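Local coordinates for protein 2-Keto-3-deoxy-(6-phospho-)gluconate aldolase (Thermoproteus tenax, PDB 2R91) that is an aldolase of the dihydrodipicolinate synthetase family, built as a TIM barrel and assembled from four chains, at residues 92-97 / 123-128; 96-101 / 132-137. One frame throughout, in Å; residues are numbered along the deposited sequence.

Contact 1 of 2, residues 92-97 / 123-128. With SO4 (sulfate ion), chain E.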
loop_
_atom_site.group_PDB
_atom_site.type_symbol
_atom_site.label_atom_id
_atom_site.label_comp_id
_atom_site.label_asym_id
_atom_site.label_seq_id
_atom_site.Cartn_x
_atom_site.Cartn_y
_atom_site.Cartn_z
ATOM N N GLU A 92 21.171 23.708 -17.634
ATOM C CA GLU A 92 22.238 23.536 -16.681
ATOM C C GLU A 92 22.319 22.084 -16.193
ATOM O O GLU A 92 23.358 21.623 -15.711
ATOM C CB GLU A 92 22.132 24.576 -15.554
ATOM C CG GLU A 92 21.230 24.244 -14.423
ATOM C CD GLU A 92 21.333 25.287 -13.280
ATOM O OE1 GLU A 92 21.570 26.493 -13.549
ATOM O OE2 GLU A 92 21.151 24.874 -12.118
ATOM N N ALA A 93 21.227 21.345 -16.362
ATOM C CA ALA A 93 21.202 19.940 -15.968
ATOM C C ALA A 93 20.057 19.249 -16.706
ATOM O O ALA A 93 19.175 19.916 -17.229
ATOM C CB ALA A 93 21.004 19.799 -14.424
ATOM N N VAL A 94 20.072 17.925 -16.750
ATOM C CA VAL A 94 18.857 17.194 -17.157
ATOM C C VAL A 94 18.415 16.321 -15.989
ATOM O O VAL A 94 19.233 15.984 -15.140
ATOM C CB VAL A 94 19.093 16.288 -18.384
ATOM C CG1 VAL A 94 19.352 17.170 -19.652
ATOM C CG2 VAL A 94 20.254 15.334 -18.133
ATOM N N ALA A 95 17.131 15.956 -15.950
ATOM C CA ALA A 95 16.621 15.076 -14.903
ATOM C C ALA A 95 15.847 13.961 -15.567
ATOM O O ALA A 95 15.370 14.128 -16.688
ATOM C CB ALA A 95 15.710 15.848 -13.943
ATOM N N SER A 96 15.695 12.836 -14.884
ATOM C CA SER A 96 14.779 11.799 -15.367
ATOM C C SER A 96 14.049 11.088 -14.238
ATOM O O SER A 96 14.650 10.734 -13.215
ATOM C CB SER A 96 15.500 10.733 -16.247
ATOM O OG SER A 96 14.529 9.880 -16.845
ATOM N N LEU A 97 12.751 10.884 -14.436
ATOM C CA LEU A 97 12.026 9.857 -13.718
ATOM C C LEU A 97 12.754 8.548 -13.967
ATOM O O LEU A 97 13.365 8.368 -15.032
ATOM C CB LEU A 97 10.607 9.739 -14.286
ATOM C CG LEU A 97 9.674 10.949 -14.109
ATOM C CD1 LEU A 97 8.452 10.876 -15.030
ATOM C CD2 LEU A 97 9.190 11.049 -12.635
ATOM N N ILE A 123 26.768 17.646 -18.723
ATOM C CA ILE A 123 26.082 18.367 -17.648
ATOM C C ILE A 123 25.538 17.349 -16.613
ATOM O O ILE A 123 25.392 16.173 -16.923
ATOM C CB ILE A 123 24.967 19.293 -18.194
ATOM C CG1 ILE A 123 23.933 18.499 -19.025
ATOM C CG2 ILE A 123 25.571 20.437 -19.017
ATOM C CD1 ILE A 123 22.719 19.347 -19.423
ATOM N N PRO A 124 25.271 17.799 -15.374
ATOM C CA PRO A 124 24.779 16.923 -14.301
ATOM C C PRO A 124 23.449 16.245 -14.667
ATOM O O PRO A 124 22.581 16.868 -15.289
ATOM C CB PRO A 124 24.542 17.891 -13.138
ATOM C CG PRO A 124 25.436 19.065 -13.429
ATOM C CD PRO A 124 25.417 19.195 -14.928
ATOM N N VAL A 125 23.331 14.976 -14.315
ATOM C CA VAL A 125 22.075 14.248 -14.433
ATOM C C VAL A 125 21.427 14.119 -13.037
ATOM O O VAL A 125 22.080 13.670 -12.088
ATOM C CB VAL A 125 22.309 12.846 -15.039
ATOM C CG1 VAL A 125 21.038 11.978 -14.954
ATOM C CG2 VAL A 125 22.789 12.979 -16.507
ATOM N N PHE A 126 20.163 14.534 -12.931
ATOM C CA PHE A 126 19.389 14.464 -11.667
ATOM C C PHE A 126 18.472 13.276 -11.687
ATOM O O PHE A 126 17.838 12.975 -12.724
ATOM C CB PHE A 126 18.490 15.702 -11.507
ATOM C CG PHE A 126 19.196 16.938 -10.999
ATOM C CD1 PHE A 126 20.457 17.293 -11.457
ATOM C CD2 PHE A 126 18.579 17.752 -10.073
ATOM C CE1 PHE A 126 21.090 18.446 -10.982
ATOM C CE2 PHE A 126 19.210 18.917 -9.596
ATOM C CZ PHE A 126 20.439 19.264 -10.053
ATOM N N LEU A 127 18.351 12.602 -10.548
ATOM C CA LEU A 127 17.261 11.668 -10.372
ATOM C C LEU A 127 16.002 12.467 -10.020
ATOM O O LEU A 127 16.032 13.333 -9.147
ATOM C CB LEU A 127 17.609 10.644 -9.286
ATOM C CG LEU A 127 16.412 9.878 -8.690
ATOM C CD1 LEU A 127 15.758 8.886 -9.658
ATOM C CD2 LEU A 127 16.836 9.202 -7.362
ATOM N N TYR A 128 14.910 12.226 -10.737
ATOM C CA TYR A 128 13.612 12.793 -10.394
ATOM C C TYR A 128 12.763 11.626 -9.904
ATOM O O TYR A 128 12.254 10.813 -10.697
ATOM C CB TYR A 128 12.983 13.510 -11.611
ATOM C CG TYR A 128 11.534 13.983 -11.472
ATOM C CD1 TYR A 128 10.967 14.306 -10.215
ATOM C CD2 TYR A 128 10.748 14.154 -12.602
ATOM C CE1 TYR A 128 9.631 14.733 -10.122
ATOM C CE2 TYR A 128 9.434 14.575 -12.525
ATOM C CZ TYR A 128 8.876 14.882 -11.295
ATOM O OH TYR A 128 7.569 15.303 -11.284
HETATM S S SO4 E . 6.199 17.891 -9.827
HETATM O O1 SO4 E . 6.893 16.665 -9.352
HETATM O O2 SO4 E . 6.589 18.934 -8.847
HETATM O O3 SO4 E . 6.378 18.266 -11.218
HETATM O O4 SO4 E . 4.723 17.741 -9.767
#
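Tyr128 and Leu97 meet at the C-terminal end of two parallel barrel strands, and the tyrosine can be followed outward atom by atom. Its CB rests 3.6 Å from Ser96 O. With CG anti to the backbone N (chi1 171°), the ring runs alongside the leucine side chain, both pointing the same way. Leu97 CD2 lies over one ring face, 3.8 Å from the centroid and displaced toward the rim, a CH-pi contact with the methyl touching CD2 and CE2 of Tyr128 and also reaching its CG. At the tip, Tyr128 OH gives a very short hydrogen bond of 2.5 Å to O1 of a sulfate ion, which approaches the ring edge near its plane, beside CE1 and CZ. Thr42, Thr155 and Lys153 also bind this sulfate, and Thr41 is a second partner of the hydroxyl.

The backbones form the regular ladder of a parallel pair. Val94 N bonds to Pro124 O (3.1 Å), Val94 O accepts from Phe126 N, Ser96 N reaches Phe126 O, and Tyr128 N closes the series at Ser96 O. The side chains then sort onto two faces. Ala95 CB meets Phe126 CB at 3.7 Å on one; on the other, the side chains of Val94 and Val125 cross at a slant, CG2 to CG2 3.8 Å. Ala93 CB lies 3.7 Å from Phe126 CE1.

The strands belong to a beta-alpha-beta unit whose connecting helix, 107-120, packs against Ser96, Val125 and Leu127. Ala93, Ala95 and Phe126 instead touch Ile68 of strand 67-70, while strand 149-154 flanks the pair beyond 125-128, as expected in an eight-stranded parallel barrel.

Contact 2 of 2, residues 96-101 / 132-137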
loop_
_atom_site.group_PDB
_atom_site.type_symbol
_atom_site.label_atom_id
_atom_site.label_comp_id
_atom_site.label_asym_id
_atom_site.label_seq_id
_atom_site.Cartn_x
_atom_site.Cartn_y
_atom_site.Cartn_z
ATOM N N SER A 96 15.695 12.836 -14.884
ATOM C CA SER A 96 14.779 11.799 -15.367
ATOM C C SER A 96 14.049 11.088 -14.238
ATOM O O SER A 96 14.650 10.734 -13.215
ATOM C CB SER A 96 15.500 10.733 -16.247
ATOM O OG SER A 96 14.529 9.880 -16.845
ATOM N N LEU A 97 12.751 10.884 -14.436
ATOM C CA LEU A 97 12.026 9.857 -13.718
ATOM C C LEU A 97 12.754 8.548 -13.967
ATOM O O LEU A 97 13.365 8.368 -15.032
ATOM C CB LEU A 97 10.607 9.739 -14.286
ATOM C CG LEU A 97 9.674 10.949 -14.109
ATOM C CD1 LEU A 97 8.452 10.876 -15.030
ATOM C CD2 LEU A 97 9.190 11.049 -12.635
ATOM N N PRO A 98 12.648 7.596 -13.009
ATOM C CA PRO A 98 12.999 6.222 -13.331
ATOM C C PRO A 98 11.984 5.689 -14.358
ATOM O O PRO A 98 10.878 6.195 -14.452
ATOM C CB PRO A 98 12.760 5.467 -12.008
ATOM C CG PRO A 98 12.712 6.555 -10.900
ATOM C CD PRO A 98 12.141 7.759 -11.626
ATOM N N PRO A 99 12.349 4.641 -15.094
ATOM C CA PRO A 99 11.330 4.003 -15.950
ATOM C C PRO A 99 10.032 3.779 -15.151
ATOM O O PRO A 99 10.081 3.234 -14.045
ATOM C CB PRO A 99 11.990 2.653 -16.307
ATOM C CG PRO A 99 13.529 3.059 -16.425
ATOM C CD PRO A 99 13.680 4.007 -15.202
ATOM N N TYR A 100 8.907 4.231 -15.693
ATOM C CA TYR A 100 7.612 4.167 -15.019
ATOM C C TYR A 100 6.633 3.244 -15.770
ATOM O O TYR A 100 7.013 2.549 -16.729
ATOM C CB TYR A 100 7.031 5.593 -14.874
ATOM C CG TYR A 100 7.066 6.416 -16.176
ATOM C CD1 TYR A 100 5.984 6.404 -17.052
ATOM C CD2 TYR A 100 8.164 7.218 -16.497
ATOM C CE1 TYR A 100 6.002 7.153 -18.254
ATOM C CE2 TYR A 100 8.191 7.964 -17.679
ATOM C CZ TYR A 100 7.105 7.918 -18.550
ATOM O OH TYR A 100 7.117 8.660 -19.705
ATOM N N TYR A 101 5.396 3.211 -15.293
ATOM C CA TYR A 101 4.348 2.313 -15.772
ATOM C C TYR A 101 4.586 0.791 -15.509
ATOM O O TYR A 101 3.840 0.158 -14.773
ATOM C CB TYR A 101 3.984 2.559 -17.280
ATOM C CG TYR A 101 2.854 1.643 -17.608
ATOM C CD1 TYR A 101 1.569 1.942 -17.158
ATOM C CD2 TYR A 101 3.072 0.416 -18.251
ATOM C CE1 TYR A 101 0.497 1.067 -17.381
ATOM C CE2 TYR A 101 2.016 -0.497 -18.439
ATOM C CZ TYR A 101 0.732 -0.139 -18.023
ATOM O OH TYR A 101 -0.328 -0.991 -18.163
ATOM N N ALA A 132 4.806 7.735 -5.965
ATOM C CA ALA A 132 3.349 7.648 -6.167
ATOM C C ALA A 132 2.926 7.638 -7.655
ATOM O O ALA A 132 1.900 7.055 -7.999
ATOM C CB ALA A 132 2.623 8.789 -5.451
ATOM N N ALA A 133 3.683 8.342 -8.505
ATOM C CA ALA A 133 3.348 8.427 -9.930
ATOM C C ALA A 133 4.085 7.320 -10.700
ATOM O O ALA A 133 3.502 6.648 -11.544
ATOM C CB ALA A 133 3.726 9.830 -10.481
ATOM N N VAL A 134 5.355 7.103 -10.359
ATOM C CA VAL A 134 6.243 6.193 -11.113
ATOM C C VAL A 134 5.944 4.709 -10.839
ATOM O O VAL A 134 6.067 3.847 -11.735
ATOM C CB VAL A 134 7.705 6.549 -10.775
ATOM C CG1 VAL A 134 8.711 5.501 -11.272
ATOM C CG2 VAL A 134 8.016 7.949 -11.308
ATOM N N GLY A 135 5.547 4.412 -9.599
ATOM C CA GLY A 135 5.220 3.054 -9.205
ATOM C C GLY A 135 6.427 2.310 -8.655
ATOM O O GLY A 135 6.345 1.124 -8.361
ATOM N N ARG A 136 7.569 2.992 -8.581
ATOM C CA ARG A 136 8.768 2.453 -7.920
ATOM C C ARG A 136 9.534 3.609 -7.299
ATOM O O ARG A 136 9.346 4.770 -7.661
ATOM C CB ARG A 136 9.707 1.654 -8.882
ATOM C CG ARG A 136 10.131 2.396 -10.180
ATOM C CD ARG A 136 11.049 1.557 -11.094
ATOM N NE ARG A 136 10.490 0.215 -11.302
ATOM C CZ ARG A 136 9.531 -0.108 -12.166
ATOM N NH1 ARG A 136 9.036 0.800 -13.043
ATOM N NH2 ARG A 136 9.093 -1.367 -12.171
ATOM N N ASP A 137 10.451 3.260 -6.421
ATOM C CA ASP A 137 11.305 4.208 -5.708
ATOM C C ASP A 137 12.758 3.920 -6.061
ATOM O O ASP A 137 13.173 2.760 -6.065
ATOM C CB ASP A 137 11.101 3.980 -4.184
ATOM C CG ASP A 137 11.870 4.977 -3.313
ATOM O OD1 ASP A 137 12.096 6.119 -3.730
ATOM O OD2 ASP A 137 12.254 4.592 -2.190
#
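Val134 sets its two methyl groups against the loop that follows strand 93-96. CG2 meets Leu97 CD2 at 3.6 Å, the two side chains crossing at a slant, whereas the side chains of Val134 and Pro98 cross at about a right angle, with Val134 CG1, anti to the backbone N (chi1 168°), 4.1 Å from Pro98 CB. The same CG1 lies 4.0 Å from Tyr100 CB.

Beyond the end of helix 131-134, Gly135 turns the chain with a positive phi, and Arg136 comes back toward the loop. Bent at chi3 (49°), its side chain brings NH1 to Pro99 O at 2.8 Å; the carbonyl oxygen is near the guanidinium edge, and NH1 stands 41° out of the carbonyl plane. Arg136 CD also approaches Pro99 O, at 3.5 Å. NH2 of the same group bonds to Phe102 O, while Tyr100 and Tyr101 carry the loop to a second subunit, stacking edge-to-face with Tyr101 and Tyr100 of that subunit, respectively.

Apolar contact thus provides the body of this junction, and a single charged group binds two backbone carbonyls, whose partial negative charges probably stabilise the guanidinium and fix the course of the loop.

Followed from the N terminus, the chain enters both contacts through one continuous run: 92-97 forms the first side of contact 1, and 96-101, sharing Ser96 and Leu97, begins contact 2. It then passes along helix 107-120 and returns as strand 125-129, where contact 1 closes the beta-alpha-beta unit. Helix 131-134 follows directly, and contact 2 closes a slightly longer loop, which starts within the span of the first and ends after it, so that the two loops cross rather than nest. Their centres are about 15 Å apart, yet they touch where Pro98 CD lies 3.2 Å from Tyr128 O. Contact 1 joins neighbouring barrel strands; contact 2 ties the loop after one strand to the short helix after the next.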